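Local coordinates for protein lysine cyclodeaminase (Streptomyces pristinaespiralis, PDB 5YU3) that converts L-lysine to L-pipecolic acid with loss of ammonia, using bound NAD, and also recognises L-ornithine and L-2,4-diaminobutyric acid, at residues E226-A235 / Q293-T302; T207-V218 / L237-L245. One frame throughout, in Å; residues are numbered along the deposited sequence.

Interaction 1: E226-A235 / Q293-T302; sequences EHLHINAVGA and QDTLSVFDST. With NA (sodium ion), chain E; NAD (nicotinamide-adenine-dinucleotide), chain F; PRO (proline), chain G.
Leu296 lies beside Leu228, both side chains pointing the same way, with Leu296 CD1 4.1 Å from Leu228 CD2, just before the parallel strands 229-232 and 297-300 pair. Ser297 bonds three times: its backbone N to Leu228 O, its O from Ile230 N, and its OG, set between its own backbone N and carbonyl carbon (chi1 52°), to His229 ND1 at the imidazole edge, 2.8 Å away. The other ring nitrogen, His229 NE2, donates to Asn231 OD1 at 2.9 Å, from above the amide's carbonyl plane. A leucine in place of His229 would probably leave Ser297 OG and Asn231 OD1 without this shared partner. On the other sheet face Val298 packs by CG2 on Ile230 CB, 4.2 Å away, and by CG1 on Ala232 CB. Phe299 returns to the His229 side, where Asn231 OD1 sits at the ring edge, 3.6 Å from Phe299 CD2, with amide and ring planes 82° apart. Asp300 points OD1 at the sodium ion, 2.8 Å away, while the amides of Glu266 and Cys267 also bond its carboxylate. Ala232 O, Gly234 O and Ser301 O join it around the metal. Ser301 OG, at 3.2 Å, and Val233 O, at 3.0 Å, both accept from N7N of NAD. At this C-terminal end of the Rossmann-type sheet, sodium probably offsets the crowding of acceptor oxygens beside the nicotinamide site.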
loop_
_atom_site.group_PDB
_atom_site.type_symbol
_atom_site.label_atom_id
_atom_site.label_comp_id
_atom_site.label_asym_id
_atom_site.label_seq_id
_atom_site.Cartn_x
_atom_site.Cartn_y
_atom_site.Cartn_z
ATOM N N GLU A 226 22.955 -15.876 -32.215
ATOM C CA GLU A 226 22.856 -14.515 -32.732
ATOM C C GLU A 226 21.484 -13.907 -32.476
ATOM O O GLU A 226 21.380 -12.703 -32.232
ATOM C CB GLU A 226 23.156 -14.504 -34.229
ATOM C CG GLU A 226 23.289 -13.102 -34.812
ATOM C CD GLU A 226 23.534 -13.120 -36.307
ATOM O OE1 GLU A 226 23.587 -14.233 -36.886
ATOM O OE2 GLU A 226 23.652 -12.022 -36.903
ATOM N N HIS A 227 20.434 -14.724 -32.503
ATOM C CA HIS A 227 19.054 -14.260 -32.395
ATOM C C HIS A 227 18.496 -14.343 -30.981
ATOM O O HIS A 227 17.302 -14.082 -30.795
ATOM C CB HIS A 227 18.165 -15.077 -33.323
ATOM C CG HIS A 227 18.225 -16.548 -33.056
ATOM N ND1 HIS A 227 19.216 -17.358 -33.572
ATOM C CD2 HIS A 227 17.437 -17.351 -32.300
ATOM C CE1 HIS A 227 19.026 -18.600 -33.160
ATOM N NE2 HIS A 227 17.950 -18.624 -32.392
ATOM N N LEU A 228 19.320 -14.703 -29.995
ATOM C CA LEU A 228 18.827 -14.974 -28.643
ATOM C C LEU A 228 17.985 -13.823 -28.099
ATOM O O LEU A 228 18.350 -12.646 -28.225
ATOM C CB LEU A 228 20.008 -15.244 -27.699
ATOM C CG LEU A 228 19.680 -15.322 -26.198
ATOM C CD1 LEU A 228 18.732 -16.503 -25.905
ATOM C CD2 LEU A 228 20.930 -15.433 -25.356
ATOM N N HIS A 229 16.842 -14.170 -27.509
ATOM C CA HIS A 229 16.063 -13.242 -26.700
ATOM C C HIS A 229 16.052 -13.702 -25.249
ATOM O O HIS A 229 15.795 -14.878 -24.970
ATOM C CB HIS A 229 14.620 -13.123 -27.192
ATOM C CG HIS A 229 13.784 -12.288 -26.283
ATOM N ND1 HIS A 229 14.012 -10.940 -26.110
ATOM C CD2 HIS A 229 12.765 -12.613 -25.450
ATOM C CE1 HIS A 229 13.153 -10.462 -25.223
ATOM N NE2 HIS A 229 12.381 -11.455 -24.813
ATOM N N ILE A 230 16.299 -12.773 -24.326
ATOM C CA ILE A 230 16.303 -13.070 -22.898
ATOM C C ILE A 230 15.190 -12.279 -22.230
ATOM O O ILE A 230 15.115 -11.056 -22.398
ATOM C CB ILE A 230 17.645 -12.724 -22.232
ATOM C CG1 ILE A 230 18.813 -13.399 -22.956
ATOM C CG2 ILE A 230 17.603 -13.115 -20.736
ATOM C CD1 ILE A 230 20.181 -13.001 -22.386
ATOM N N ASN A 231 14.341 -12.969 -21.461
ATOM C CA ASN A 231 13.451 -12.304 -20.511
ATOM C C ASN A 231 14.163 -12.294 -19.165
ATOM O O ASN A 231 14.336 -13.346 -18.540
ATOM C CB ASN A 231 12.095 -13.013 -20.414
ATOM C CG ASN A 231 11.435 -13.193 -21.759
ATOM O OD1 ASN A 231 11.000 -12.229 -22.391
ATOM N ND2 ASN A 231 11.355 -14.444 -22.211
ATOM N N ALA A 232 14.619 -11.116 -18.740
ATOM C CA ALA A 232 15.304 -10.961 -17.459
ATOM C C ALA A 232 14.240 -10.628 -16.417
ATOM O O ALA A 232 13.754 -9.499 -16.341
ATOM C CB ALA A 232 16.379 -9.884 -17.558
ATOM N N VAL A 233 13.838 -11.630 -15.634
ATOM C CA VAL A 233 12.607 -11.516 -14.852
ATOM C C VAL A 233 12.936 -11.273 -13.386
ATOM O O VAL A 233 12.178 -10.597 -12.676
ATOM C CB VAL A 233 11.734 -12.776 -15.022
ATOM C CG1 VAL A 233 10.519 -12.737 -14.085
ATOM C CG2 VAL A 233 11.289 -12.899 -16.471
ATOM N N GLY A 234 14.061 -11.827 -12.923
ATOM C CA GLY A 234 14.481 -11.649 -11.545
ATOM C C GLY A 234 14.562 -10.178 -11.184
ATOM O O GLY A 234 15.045 -9.375 -11.982
ATOM N N ALA A 235 14.054 -9.811 -10.009
ATOM C CA ALA A 235 13.920 -8.414 -9.602
ATOM C C ALA A 235 13.430 -8.368 -8.168
ATOM O O ALA A 235 12.403 -8.976 -7.858
ATOM C CB ALA A 235 12.931 -7.644 -10.491
ATOM N N GLN A 293 14.343 -9.342 -33.784
ATOM C CA GLN A 293 14.288 -10.765 -33.479
ATOM C C GLN A 293 15.602 -11.445 -33.820
ATOM O O GLN A 293 16.010 -12.385 -33.131
ATOM C CB GLN A 293 13.143 -11.436 -34.235
ATOM C CG GLN A 293 11.762 -11.119 -33.696
ATOM C CD GLN A 293 10.670 -11.641 -34.615
ATOM O OE1 GLN A 293 10.955 -12.236 -35.654
ATOM N NE2 GLN A 293 9.417 -11.425 -34.238
ATOM N N ASP A 294 16.286 -10.971 -34.862
ATOM C CA ASP A 294 17.460 -11.654 -35.393
ATOM C C ASP A 294 18.769 -11.228 -34.748
ATOM O O ASP A 294 19.825 -11.704 -35.178
ATOM C CB ASP A 294 17.539 -11.445 -36.907
ATOM C CG ASP A 294 16.328 -11.991 -37.617
ATOM O OD1 ASP A 294 15.851 -13.070 -37.213
ATOM O OD2 ASP A 294 15.838 -11.335 -38.557
ATOM N N THR A 295 18.735 -10.361 -33.736
ATOM C CA THR A 295 19.910 -10.002 -32.962
ATOM C C THR A 295 19.600 -10.186 -31.486
ATOM O O THR A 295 18.464 -10.488 -31.106
ATOM C CB THR A 295 20.371 -8.558 -33.235
ATOM O OG1 THR A 295 19.248 -7.667 -33.223
ATOM C CG2 THR A 295 20.982 -8.481 -34.578
ATOM N N LEU A 296 20.623 -10.012 -30.658
ATOM C CA LEU A 296 20.470 -10.204 -29.220
ATOM C C LEU A 296 19.519 -9.165 -28.638
ATOM O O LEU A 296 19.683 -7.961 -28.861
ATOM C CB LEU A 296 21.837 -10.109 -28.527
ATOM C CG LEU A 296 21.803 -10.171 -26.996
ATOM C CD1 LEU A 296 21.270 -11.520 -26.532
ATOM C CD2 LEU A 296 23.210 -9.910 -26.416
ATOM N N SER A 297 18.511 -9.633 -27.899
ATOM C CA SER A 297 17.543 -8.754 -27.259
ATOM C C SER A 297 17.333 -9.173 -25.808
ATOM O O SER A 297 17.468 -10.346 -25.446
ATOM C CB SER A 297 16.184 -8.744 -28.017
ATOM O OG SER A 297 15.693 -10.070 -28.227
ATOM N N VAL A 298 17.009 -8.191 -24.972
ATOM C CA VAL A 298 16.712 -8.425 -23.564
ATOM C C VAL A 298 15.444 -7.661 -23.223
ATOM O O VAL A 298 15.351 -6.460 -23.499
ATOM C CB VAL A 298 17.853 -7.972 -22.638
ATOM C CG1 VAL A 298 17.391 -8.020 -21.175
ATOM C CG2 VAL A 298 19.087 -8.833 -22.855
ATOM N N PHE A 299 14.477 -8.357 -22.629
ATOM C CA PHE A 299 13.305 -7.732 -22.018
ATOM C C PHE A 299 13.602 -7.650 -20.530
ATOM O O PHE A 299 13.705 -8.681 -19.853
ATOM C CB PHE A 299 12.034 -8.540 -22.298
ATOM C CG PHE A 299 10.840 -8.162 -21.428
ATOM C CD1 PHE A 299 10.512 -6.830 -21.197
ATOM C CD2 PHE A 299 10.038 -9.152 -20.870
ATOM C CE1 PHE A 299 9.406 -6.478 -20.407
ATOM C CE2 PHE A 299 8.922 -8.822 -20.090
ATOM C CZ PHE A 299 8.606 -7.473 -19.850
ATOM N N ASP A 300 13.793 -6.427 -20.039
ATOM C CA ASP A 300 14.076 -6.169 -18.630
ATOM C C ASP A 300 12.747 -6.038 -17.896
ATOM O O ASP A 300 12.096 -4.992 -17.953
ATOM C CB ASP A 300 14.919 -4.908 -18.476
ATOM C CG ASP A 300 15.492 -4.762 -17.082
ATOM O OD1 ASP A 300 15.426 -5.738 -16.301
ATOM O OD2 ASP A 300 16.042 -3.677 -16.772
ATOM N N SER A 301 12.348 -7.111 -17.208
ATOM C CA SER A 301 11.045 -7.212 -16.560
ATOM C C SER A 301 11.206 -6.936 -15.071
ATOM O O SER A 301 12.028 -7.573 -14.395
ATOM C CB SER A 301 10.434 -8.599 -16.790
ATOM O OG SER A 301 9.147 -8.711 -16.189
ATOM N N THR A 302 10.438 -5.972 -14.565
ATOM C CA THR A 302 10.377 -5.694 -13.140
ATOM C C THR A 302 8.987 -5.872 -12.561
ATOM O O THR A 302 8.867 -6.034 -11.338
ATOM C CB THR A 302 10.849 -4.258 -12.839
ATOM O OG1 THR A 302 9.965 -3.321 -13.472
ATOM C CG2 THR A 302 12.273 -4.057 -13.354
HETATM NA NA NA E . 14.731 -7.677 -14.393
HETATM P PA NAD F . 11.471 -18.912 -6.157
HETATM O O1A NAD F . 12.118 -18.850 -4.809
HETATM O O2A NAD F . 10.240 -19.772 -6.366
HETATM O O5B NAD F . 12.561 -19.457 -7.209
HETATM C C5B NAD F . 13.827 -18.798 -7.333
HETATM C C4B NAD F . 14.835 -19.873 -7.713
HETATM O O4B NAD F . 16.086 -19.256 -8.026
HETATM C C3B NAD F . 15.112 -20.828 -6.549
HETATM O O3B NAD F . 14.788 -22.182 -6.930
HETATM C C2B NAD F . 16.601 -20.666 -6.290
HETATM O O2B NAD F . 17.261 -21.874 -5.922
HETATM C C1B NAD F . 17.095 -20.179 -7.633
HETATM N N9A NAD F . 18.398 -19.479 -7.647
HETATM C C8A NAD F . 18.917 -18.644 -6.718
HETATM N N7A NAD F . 20.145 -18.187 -7.125
HETATM C C5A NAD F . 20.397 -18.743 -8.334
HETATM C C6A NAD F . 21.485 -18.712 -9.329
HETATM N N6A NAD F . 22.592 -17.960 -9.125
HETATM N N1A NAD F . 21.322 -19.435 -10.460
HETATM C C2A NAD F . 20.238 -20.194 -10.706
HETATM N N3A NAD F . 19.215 -20.285 -9.840
HETATM C C4A NAD F . 19.243 -19.591 -8.668
HETATM O O3 NAD F . 11.134 -17.383 -6.592
HETATM P PN NAD F . 10.277 -16.898 -7.852
HETATM O O1N NAD F . 10.522 -17.852 -8.998
HETATM O O2N NAD F . 8.866 -16.624 -7.377
HETATM O O5D NAD F . 10.935 -15.462 -8.175
HETATM C C5D NAD F . 12.209 -15.383 -8.816
HETATM C C4D NAD F . 12.538 -13.913 -9.079
HETATM O O4D NAD F . 11.524 -13.325 -9.894
HETATM C C3D NAD F . 12.567 -13.098 -7.798
HETATM O O3D NAD F . 13.612 -12.106 -7.905
HETATM C C2D NAD F . 11.234 -12.384 -7.811
HETATM O O2D NAD F . 11.215 -11.208 -6.990
HETATM C C1D NAD F . 11.111 -12.096 -9.294
HETATM N N1N NAD F . 9.771 -11.753 -9.752
HETATM C C2N NAD F . 9.664 -10.890 -10.771
HETATM C C3N NAD F . 8.422 -10.512 -11.261
HETATM C C7N NAD F . 8.359 -9.560 -12.409
HETATM O O7N NAD F . 7.307 -9.035 -12.711
HETATM N N7N NAD F . 9.481 -9.343 -13.118
HETATM C C4N NAD F . 7.262 -11.067 -10.713
HETATM C C5N NAD F . 7.410 -11.985 -9.675
HETATM C C6N NAD F . 8.681 -12.326 -9.210
HETATM N N PRO G . 8.472 -7.783 -8.357
HETATM C CA PRO G . 7.208 -8.618 -7.993
HETATM C C PRO G . 5.945 -8.009 -8.664
HETATM O O PRO G . 4.879 -8.405 -8.159
HETATM C CB PRO G . 7.184 -8.569 -6.715
HETATM C CG PRO G . 8.748 -8.617 -6.312
HETATM C CD PRO G . 9.421 -8.367 -7.390
HETATM O OXT PRO G . 5.970 -7.214 -9.670
#

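Interaction 2: T207-V218 / L237-L245; sequences TATSVAVGQGPV and LVGKTELPL. With NAD (nicotinamide-adenine-dinucleotide), chain F.
Val213 and Lys240 bring their CA atoms within 4.1 Å, and Pro217 and Glu242 theirs within 4.6 Å, as two loops, each with a type II turn (Ala212 to Gln215, Leu237 to Lys240), are tied by Gly214 N to Gly239 O and Val218 N to Glu242 O. Glu242 carries the side-chain contact. Its OE1 receives Thr207 OG1 at 2.6 Å, from 55° out of the carboxylate plane. OE2 takes two donors from Thr209: the backbone N nearly straight on at 2.8 Å, and OG1 on the anti lone pair at 2.7 Å. Thr209 OG1 in turn accepts from Val211 N, an ST turn. Lys240, its chain bent at chi2 (-115°) and chi4 (62°), brings NZ to Thr209 O at 2.9 Å and, on a lone pair in the carbonyl plane, to Val211 O at 3.1 Å; its salt bridge is with Asp236. Val213 CG2 meets Leu237 CB at 3.6 Å, the two side chains crossing at about a right angle, and one water links Ala212 O to Thr241 N. Ser210 N bonds O4B of NAD; Glu242, as second shell, and Lys240, which itself reaches O3D of the nicotinamide ribose by a weak bond, are likely to fix this adenosine-binding loop.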
loop_
_atom_site.group_PDB
_atom_site.type_symbol
_atom_site.label_atom_id
_atom_site.label_comp_id
_atom_site.label_asym_id
_atom_site.label_seq_id
_atom_site.Cartn_x
_atom_site.Cartn_y
_atom_site.Cartn_z
ATOM N N THR A 207 15.502 -15.722 -17.180
ATOM C CA THR A 207 16.180 -15.808 -15.894
ATOM C C THR A 207 15.212 -15.347 -14.814
ATOM O O THR A 207 14.609 -14.278 -14.936
ATOM C CB THR A 207 17.471 -14.972 -15.858
ATOM O OG1 THR A 207 17.172 -13.576 -15.996
ATOM C CG2 THR A 207 18.408 -15.385 -16.994
ATOM N N ALA A 208 15.034 -16.174 -13.775
ATOM C CA ALA A 208 14.066 -15.854 -12.721
ATOM C C ALA A 208 14.580 -16.544 -11.459
ATOM O O ALA A 208 14.119 -17.627 -11.069
ATOM C CB ALA A 208 12.643 -16.300 -13.078
ATOM N N THR A 209 15.587 -15.921 -10.841
ATOM C CA THR A 209 16.288 -16.495 -9.707
ATOM C C THR A 209 16.101 -15.632 -8.472
ATOM O O THR A 209 15.792 -14.440 -8.562
ATOM C CB THR A 209 17.799 -16.597 -9.972
ATOM O OG1 THR A 209 18.368 -15.282 -9.855
ATOM C CG2 THR A 209 18.063 -17.141 -11.368
ATOM N N SER A 210 16.352 -16.238 -7.314
ATOM C CA SER A 210 16.471 -15.508 -6.055
ATOM C C SER A 210 17.934 -15.232 -5.715
ATOM O O SER A 210 18.329 -15.276 -4.546
ATOM C CB SER A 210 15.785 -16.277 -4.929
ATOM O OG SER A 210 16.234 -17.625 -4.910
ATOM N N VAL A 211 18.756 -14.956 -6.734
ATOM C CA VAL A 211 20.168 -14.651 -6.498
ATOM C C VAL A 211 20.268 -13.412 -5.618
ATOM O O VAL A 211 19.468 -12.473 -5.734
ATOM C CB VAL A 211 20.921 -14.457 -7.827
ATOM C CG1 VAL A 211 20.467 -13.200 -8.548
ATOM C CG2 VAL A 211 22.447 -14.421 -7.595
ATOM N N ALA A 212 21.248 -13.412 -4.723
ATOM C CA ALA A 212 21.412 -12.314 -3.786
ATOM C C ALA A 212 22.037 -11.093 -4.466
ATOM O O ALA A 212 22.609 -11.172 -5.558
ATOM C CB ALA A 212 22.272 -12.748 -2.597
ATOM N N VAL A 213 21.907 -9.948 -3.792
ATOM C CA VAL A 213 22.532 -8.714 -4.250
ATOM C C VAL A 213 24.020 -8.950 -4.457
ATOM O O VAL A 213 24.707 -9.484 -3.578
ATOM C CB VAL A 213 22.281 -7.583 -3.233
ATOM C CG1 VAL A 213 23.233 -6.400 -3.482
ATOM C CG2 VAL A 213 20.830 -7.135 -3.282
ATOM N N GLY A 214 24.518 -8.565 -5.632
ATOM C CA GLY A 214 25.937 -8.620 -5.917
ATOM C C GLY A 214 26.482 -9.976 -6.305
ATOM O O GLY A 214 27.698 -10.097 -6.508
ATOM N N GLN A 215 25.636 -11.001 -6.418
ATOM C CA GLN A 215 26.102 -12.352 -6.707
ATOM C C GLN A 215 25.761 -12.805 -8.121
ATOM O O GLN A 215 25.907 -13.992 -8.435
ATOM C CB GLN A 215 25.545 -13.340 -5.679
ATOM C CG GLN A 215 25.936 -13.022 -4.242
ATOM C CD GLN A 215 27.432 -13.097 -4.013
ATOM O OE1 GLN A 215 28.056 -14.134 -4.247
ATOM N NE2 GLN A 215 28.020 -11.993 -3.557
ATOM N N GLY A 216 25.315 -11.891 -8.986
ATOM C CA GLY A 216 25.240 -12.179 -10.391
ATOM C C GLY A 216 26.624 -12.250 -11.019
ATOM O O GLY A 216 27.641 -12.003 -10.361
ATOM N N PRO A 217 26.674 -12.594 -12.318
ATOM C CA PRO A 217 25.485 -12.944 -13.260
ATOM C C PRO A 217 25.095 -14.435 -13.003
ATOM O O PRO A 217 25.920 -15.242 -12.492
ATOM C CB PRO A 217 25.935 -12.739 -14.439
ATOM C CG PRO A 217 27.509 -13.074 -14.353
ATOM C CD PRO A 217 27.904 -12.635 -13.190
ATOM N N VAL A 218 23.842 -14.776 -13.326
ATOM C CA VAL A 218 23.393 -16.164 -13.253
ATOM C C VAL A 218 23.545 -16.867 -14.586
ATOM O O VAL A 218 23.412 -18.099 -14.651
ATOM C CB VAL A 218 21.921 -16.259 -12.801
ATOM C CG1 VAL A 218 21.710 -15.477 -11.505
ATOM C CG2 VAL A 218 20.981 -15.762 -13.909
ATOM N N LEU A 237 15.675 -6.592 -4.775
ATOM C CA LEU A 237 16.457 -5.589 -4.070
ATOM C C LEU A 237 17.303 -4.775 -5.039
ATOM O O LEU A 237 17.761 -5.273 -6.071
ATOM C CB LEU A 237 17.366 -6.248 -3.033
ATOM C CG LEU A 237 16.666 -7.068 -1.948
ATOM C CD1 LEU A 237 17.655 -7.983 -1.239
ATOM C CD2 LEU A 237 15.986 -6.142 -0.944
ATOM N N VAL A 238 17.502 -3.501 -4.699
ATOM C CA VAL A 238 18.488 -2.712 -5.420
ATOM C C VAL A 238 19.834 -3.410 -5.304
ATOM O O VAL A 238 20.219 -3.869 -4.221
ATOM C CB VAL A 238 18.532 -1.276 -4.872
ATOM C CG1 VAL A 238 19.749 -0.536 -5.409
ATOM C CG2 VAL A 238 17.251 -0.540 -5.234
ATOM N N GLY A 239 20.540 -3.531 -6.432
ATOM C CA GLY A 239 21.824 -4.201 -6.480
ATOM C C GLY A 239 21.758 -5.656 -6.909
ATOM O O GLY A 239 22.809 -6.287 -7.074
ATOM N N LYS A 240 20.559 -6.202 -7.073
ATOM C CA LYS A 240 20.373 -7.556 -7.581
ATOM C C LYS A 240 20.252 -7.482 -9.093
ATOM O O LYS A 240 19.389 -6.768 -9.614
ATOM C CB LYS A 240 19.124 -8.204 -6.978
ATOM C CG LYS A 240 18.830 -9.615 -7.509
ATOM C CD LYS A 240 17.522 -9.672 -8.296
ATOM C CE LYS A 240 17.161 -11.123 -8.668
ATOM N NZ LYS A 240 16.952 -11.978 -7.448
ATOM N N THR A 241 21.138 -8.190 -9.794
ATOM C CA THR A 241 21.058 -8.337 -11.237
ATOM C C THR A 241 21.328 -9.790 -11.591
ATOM O O THR A 241 21.851 -10.565 -10.780
ATOM C CB THR A 241 22.072 -7.442 -11.965
ATOM O OG1 THR A 241 23.387 -7.753 -11.485
ATOM C CG2 THR A 241 21.775 -5.956 -11.726
ATOM N N GLU A 242 20.981 -10.153 -12.826
ATOM C CA GLU A 242 21.140 -11.525 -13.282
ATOM C C GLU A 242 22.006 -11.672 -14.520
ATOM O O GLU A 242 22.549 -12.760 -14.740
ATOM C CB GLU A 242 19.765 -12.150 -13.576
ATOM C CG GLU A 242 18.910 -12.284 -12.322
ATOM C CD GLU A 242 17.554 -12.907 -12.594
ATOM O OE1 GLU A 242 16.910 -12.546 -13.605
ATOM O OE2 GLU A 242 17.138 -13.757 -11.780
ATOM N N LEU A 243 22.150 -10.624 -15.339
ATOM C CA LEU A 243 22.828 -10.821 -16.610
ATOM C C LEU A 243 24.220 -10.188 -16.596
ATOM O O LEU A 243 24.482 -9.238 -15.849
ATOM C CB LEU A 243 22.036 -10.227 -17.781
ATOM C CG LEU A 243 20.637 -10.787 -18.040
ATOM C CD1 LEU A 243 20.020 -10.142 -19.283
ATOM C CD2 LEU A 243 20.714 -12.298 -18.210
ATOM N N PRO A 244 25.132 -10.686 -17.420
ATOM C CA PRO A 244 26.470 -10.089 -17.467
ATOM C C PRO A 244 26.455 -8.775 -18.230
ATOM O O PRO A 244 25.765 -8.629 -19.242
ATOM C CB PRO A 244 27.305 -11.156 -18.179
ATOM C CG PRO A 244 26.218 -12.094 -18.897
ATOM C CD PRO A 244 25.054 -11.889 -18.323
ATOM N N LEU A 245 27.214 -7.802 -17.719
ATOM C CA LEU A 245 27.238 -6.478 -18.337
ATOM C C LEU A 245 27.594 -6.559 -19.817
ATOM O O LEU A 245 26.977 -5.884 -20.652
ATOM C CB LEU A 245 28.234 -5.573 -17.602
ATOM C CG LEU A 245 28.407 -4.178 -18.209
ATOM C CD1 LEU A 245 27.087 -3.398 -18.184
ATOM C CD2 LEU A 245 29.526 -3.407 -17.497
HETATM P PA NAD F . 11.471 -18.912 -6.157
HETATM O O1A NAD F . 12.118 -18.850 -4.809
HETATM O O2A NAD F . 10.240 -19.772 -6.366
HETATM O O5B NAD F . 12.561 -19.457 -7.209
HETATM C C5B NAD F . 13.827 -18.798 -7.333
HETATM C C4B NAD F . 14.835 -19.873 -7.713
HETATM O O4B NAD F . 16.086 -19.256 -8.026
HETATM C C3B NAD F . 15.112 -20.828 -6.549
HETATM O O3B NAD F . 14.788 -22.182 -6.930
HETATM C C2B NAD F . 16.601 -20.666 -6.290
HETATM O O2B NAD F . 17.261 -21.874 -5.922
HETATM C C1B NAD F . 17.095 -20.179 -7.633
HETATM N N9A NAD F . 18.398 -19.479 -7.647
HETATM C C8A NAD F . 18.917 -18.644 -6.718
HETATM N N7A NAD F . 20.145 -18.187 -7.125
HETATM C C5A NAD F . 20.397 -18.743 -8.334
HETATM C C6A NAD F . 21.485 -18.712 -9.329
HETATM N N6A NAD F . 22.592 -17.960 -9.125
HETATM N N1A NAD F . 21.322 -19.435 -10.460
HETATM C C2A NAD F . 20.238 -20.194 -10.706
HETATM N N3A NAD F . 19.215 -20.285 -9.840
HETATM C C4A NAD F . 19.243 -19.591 -8.668
HETATM O O3 NAD F . 11.134 -17.383 -6.592
HETATM P PN NAD F . 10.277 -16.898 -7.852
HETATM O O1N NAD F . 10.522 -17.852 -8.998
HETATM O O2N NAD F . 8.866 -16.624 -7.377
HETATM O O5D NAD F . 10.935 -15.462 -8.175
HETATM C C5D NAD F . 12.209 -15.383 -8.816
HETATM C C4D NAD F . 12.538 -13.913 -9.079
HETATM O O4D NAD F . 11.524 -13.325 -9.894
HETATM C C3D NAD F . 12.567 -13.098 -7.798
HETATM O O3D NAD F . 13.612 -12.106 -7.905
HETATM C C2D NAD F . 11.234 -12.384 -7.811
HETATM O O2D NAD F . 11.215 -11.208 -6.990
HETATM C C1D NAD F . 11.111 -12.096 -9.294
HETATM N N1N NAD F . 9.771 -11.753 -9.752
HETATM C C2N NAD F . 9.664 -10.890 -10.771
HETATM C C3N NAD F . 8.422 -10.512 -11.261
HETATM C C7N NAD F . 8.359 -9.560 -12.409
HETATM O O7N NAD F . 7.307 -9.035 -12.711
HETATM N N7N NAD F . 9.481 -9.343 -13.118
HETATM C C4N NAD F . 7.262 -11.067 -10.713
HETATM C C5N NAD F . 7.410 -11.985 -9.675
HETATM C C6N NAD F . 8.681 -12.326 -9.210
HETATM O O HOH W 1 22.739 -9.967 -8.025
HETATM O O HOH W 2 25.470 -9.014 -9.091
#

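Interaction 1 is the more deeply buried: two neighbouring strands of the seven-stranded parallel sheet, paired by regular backbone bonds and ending at the metal and the nicotinamide. Interaction 2 is partly exposed and joins the loops that follow strands 204-207 and 229-232, where two isolated backbone bonds, a buried carboxylate and a lysine, with waters, take the place of regular pairing. The two contacts interlock, because strand 204-207 flanks 229-232 on the side away from 297-300: Thr207 probably pairs through its backbone with Asn231 and Val233, and Gly234 N makes a weak hydrogen bond to Glu242 OE1. Both reach NAD, interaction 1 near the nicotinamide and its ribose, interaction 2 chiefly near the adenosine.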